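Local coordinates for Non-structural protein (Porcine reproductive and respiratory syndrome virus, PDB 3IFU) that is the papain-like leader cysteine protease part of the viral polyprotein, carries bound zinc and probably suppresses host interferon-beta production, at residues A85-G90 with R124-Y129. Numbering follows the deposited sequence.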
ATOM      1  N   ALA A  85       5.241  -2.921   9.794  1.00 38.69           N
ATOM      2  CA  ALA A  85       5.975  -4.118   9.424  1.00 40.34           C
ATOM      3  C   ALA A  85       6.460  -4.061   7.972  1.00 40.65           C
ATOM      4  O   ALA A  85       7.600  -4.426   7.690  1.00 40.75           O
ATOM      5  CB  ALA A  85       5.113  -5.353   9.644  1.00 40.85           C
ATOM      6  N   ARG A  86       5.615  -3.604   7.051  1.00 39.74           N
ATOM      7  CA  ARG A  86       6.035  -3.550   5.654  1.00 42.45           C
ATOM      8  C   ARG A  86       7.155  -2.564   5.380  1.00 42.17           C
ATOM      9  O   ARG A  86       8.080  -2.869   4.632  1.00 42.96           O
ATOM     10  CB  ARG A  86       4.886  -3.200   4.714  1.00 44.41           C
ATOM     11  CG  ARG A  86       5.244  -3.506   3.259  1.00 47.45           C
ATOM     12  CD  ARG A  86       4.957  -4.972   2.965  1.00 53.36           C
ATOM     13  NE  ARG A  86       5.990  -5.704   2.225  1.00 56.29           N
ATOM     14  CZ  ARG A  86       7.256  -5.833   2.612  1.00 56.05           C
ATOM     15  NH1 ARG A  86       7.677  -5.263   3.732  1.00 56.94           N
ATOM     16  NH2 ARG A  86       8.090  -6.586   1.910  1.00 54.72           N
ATOM     17  N   MET A  87       7.058  -1.376   5.966  1.00 41.99           N
ATOM     18  CA  MET A  87       8.063  -0.339   5.770  1.00 41.64           C
ATOM     19  C   MET A  87       9.341  -0.647   6.528  1.00 42.25           C
ATOM     20  O   MET A  87      10.379  -0.044   6.285  1.00 43.08           O
ATOM     21  CB  MET A  87       7.519   1.010   6.236  1.00 39.59           C
ATOM     22  CG  MET A  87       6.135   1.337   5.703  1.00 40.08           C
ATOM     23  SD  MET A  87       5.597   3.024   6.047  1.00 40.05           S
ATOM     24  CE  MET A  87       5.019   2.887   7.713  1.00 37.89           C
ATOM     25  N   THR A  88       9.265  -1.612   7.430  1.00 45.20           N
ATOM     26  CA  THR A  88      10.397  -1.974   8.270  1.00 47.19           C
ATOM     27  C   THR A  88      11.070  -3.319   7.924  1.00 48.31           C
ATOM     28  O   THR A  88      11.963  -3.782   8.634  1.00 47.59           O
ATOM     29  CB  THR A  88       9.939  -1.907   9.769  1.00 46.59           C
ATOM     30  OG1 THR A  88       9.943  -0.544  10.211  1.00 47.89           O
ATOM     31  CG2 THR A  88      10.829  -2.673  10.649  1.00 50.06           C
ATOM     32  N   SER A  89      10.668  -3.932   6.814  1.00 48.50           N
ATOM     33  CA  SER A  89      11.257  -5.205   6.399  1.00 49.07           C
ATOM     34  C   SER A  89      11.455  -5.283   4.889  1.00 50.86           C
ATOM     35  O   SER A  89      11.032  -4.397   4.150  1.00 49.98           O
ATOM     36  CB  SER A  89      10.373  -6.370   6.843  1.00 48.85           C
ATOM     37  OG  SER A  89       9.078  -6.268   6.269  1.00 48.17           O
ATOM     38  N   GLY A  90      12.102  -6.355   4.441  1.00 53.56           N
ATOM     39  CA  GLY A  90      12.332  -6.557   3.021  1.00 55.47           C
ATOM     40  C   GLY A  90      11.470  -7.699   2.512  1.00 58.53           C
ATOM     41  O   GLY A  90      10.521  -8.103   3.184  1.00 58.03           O
ATOM     42  N   ARG A 124      15.205   2.180  10.700  1.00 54.52           N
ATOM     43  CA  ARG A 124      14.936   1.370   9.519  1.00 52.96           C
ATOM     44  C   ARG A 124      14.439   2.151   8.305  1.00 51.78           C
ATOM     45  O   ARG A 124      14.157   1.560   7.257  1.00 51.45           O
ATOM     46  CB  ARG A 124      13.966   0.238   9.870  1.00 54.05           C
ATOM     47  CG  ARG A 124      14.638  -0.915  10.625  1.00 56.06           C
ATOM     48  CD  ARG A 124      13.626  -1.753  11.377  1.00 58.10           C
ATOM     49  NE  ARG A 124      14.244  -2.785  12.204  1.00 60.16           N
ATOM     50  CZ  ARG A 124      14.545  -4.015  11.796  1.00 60.69           C
ATOM     51  NH1 ARG A 124      14.289  -4.401  10.552  1.00 60.79           N
ATOM     52  NH2 ARG A 124      15.104  -4.869  12.640  1.00 60.55           N
ATOM     53  N   GLY A 125      14.332   3.471   8.441  1.00 48.60           N
ATOM     54  CA  GLY A 125      13.913   4.276   7.308  1.00 48.93           C
ATOM     55  C   GLY A 125      12.593   5.028   7.341  1.00 49.46           C
ATOM     56  O   GLY A 125      12.277   5.743   6.389  1.00 50.08           O
ATOM     57  N   CYS A 126      11.815   4.882   8.407  1.00 47.78           N
ATOM     58  CA  CYS A 126      10.542   5.591   8.474  1.00 47.64           C
ATOM     59  C   CYS A 126      10.726   6.995   9.041  1.00 47.25           C
ATOM     60  O   CYS A 126      11.533   7.214   9.941  1.00 46.85           O
ATOM     61  CB  CYS A 126       9.526   4.817   9.326  1.00 47.32           C
ATOM     62  SG  CYS A 126       9.024   3.208   8.668  1.00 45.62           S
ATOM     63  N   ARG A 127       9.966   7.941   8.502  1.00 46.77           N
ATOM     64  CA  ARG A 127      10.028   9.327   8.936  1.00 45.54           C
ATOM     65  C   ARG A 127       8.611   9.856   8.990  1.00 45.32           C
ATOM     66  O   ARG A 127       7.767   9.421   8.210  1.00 47.62           O
ATOM     67  CB  ARG A 127      10.833  10.154   7.931  1.00 46.09           C
ATOM     68  CG  ARG A 127      12.282   9.701   7.743  1.00 47.96           C
ATOM     69  CD  ARG A 127      13.197  10.201   8.869  1.00 47.95           C
ATOM     70  NE  ARG A 127      14.564   9.690   8.747  1.00 46.69           N
ATOM     71  CZ  ARG A 127      14.942   8.441   9.028  1.00 46.77           C
ATOM     72  NH1 ARG A 127      14.062   7.548   9.461  1.00 43.11           N
ATOM     73  NH2 ARG A 127      16.206   8.077   8.863  1.00 49.54           N
ATOM     74  N   TRP A 128       8.340  10.772   9.918  1.00 43.94           N
ATOM     75  CA  TRP A 128       7.016  11.381  10.019  1.00 42.19           C
ATOM     76  C   TRP A 128       7.019  12.609   9.120  1.00 42.96           C
ATOM     77  O   TRP A 128       8.063  13.217   8.899  1.00 42.71           O
ATOM     78  CB  TRP A 128       6.698  11.815  11.452  1.00 40.01           C
ATOM     79  CG  TRP A 128       6.337  10.692  12.368  1.00 39.82           C
ATOM     80  CD1 TRP A 128       7.131  10.126  13.325  1.00 37.94           C
ATOM     81  CD2 TRP A 128       5.092   9.974  12.400  1.00 37.45           C
ATOM     82  NE1 TRP A 128       6.461   9.098  13.951  1.00 39.67           N
ATOM     83  CE2 TRP A 128       5.207   8.982  13.401  1.00 38.02           C
ATOM     84  CE3 TRP A 128       3.893  10.071  11.678  1.00 33.96           C
ATOM     85  CZ2 TRP A 128       4.166   8.088  13.700  1.00 36.33           C
ATOM     86  CZ3 TRP A 128       2.856   9.181  11.975  1.00 34.38           C
ATOM     87  CH2 TRP A 128       3.003   8.205  12.977  1.00 35.78           C
ATOM     88  N   TYR A 129       5.858  12.969   8.592  1.00 43.61           N
ATOM     89  CA  TYR A 129       5.759  14.133   7.727  1.00 46.27           C
ATOM     90  C   TYR A 129       4.444  14.830   7.995  1.00 49.10           C
ATOM     91  O   TYR A 129       3.426  14.175   8.252  1.00 51.95           O
ATOM     92  CB  TYR A 129       5.793  13.728   6.253  1.00 46.02           C
ATOM     93  CG  TYR A 129       7.095  13.130   5.776  1.00 48.02           C
ATOM     94  CD1 TYR A 129       8.088  13.930   5.217  1.00 47.53           C
ATOM     95  CD2 TYR A 129       7.330  11.760   5.876  1.00 46.82           C
ATOM     96  CE1 TYR A 129       9.283  13.381   4.767  1.00 48.03           C
ATOM     97  CE2 TYR A 129       8.520  11.200   5.434  1.00 48.15           C
ATOM     98  CZ  TYR A 129       9.495  12.011   4.879  1.00 47.92           C
ATOM     99  OH  TYR A 129      10.678  11.455   4.441  1.00 44.95           O
TER
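Met87 and Cys126 make the apolar half of this contact, both residues buried. The thiol of Cys126 comes up to the root of the methionine side chain, with SG 3.6 Å from Met87 CB, and the far end of the same side chain bends back over it, Met87 CE lying 4.1 Å from Cys126 SG. That return is made at the last torsion: after an extended chi2 the thioether turns at chi3, -81°, and Cys126 SG is met by both the root and the tip of the Met87 side chain.

One residue further on, Thr88 meets Arg124, the two side chains crossing at about a right angle. Arg124 is stretched out from CG to NE and runs past the threonine, its aliphatic part on the methyl side; the modelled spacing there is too tight to be trusted in detail. The extension carries the guanidinium to the backbone of Thr88, where NH1 makes a weak, bent hydrogen bond to Thr88 O (3.1 Å, 135° at the hydrogen), the carbonyl lying at the edge of the guanidinium and near its plane. Thr88 OG1 comes to 4.2 Å from Cys126 SG, beside the apolar pair.

After Thr88 the turn is tied back on itself: Ser89 OG donates to Ala85 O at 2.8 Å, and Arg86 curls round to give Gly90 O a weak bond from NH2.

Away from the zinc sites, the contact joins helix 81-87 and the turn after it to the loop entering strand 127-130, an outermost strand of the antiparallel protease-domain sheet within this chain, the helix-against-sheet packing of papain-like proteases. Met87 also packs on Val140 of strand 140-142 and Cys126 on Leu159 of strand 157-160, while helix 94-108 borders the turn through Arg97, which touches Thr88 and Ser89.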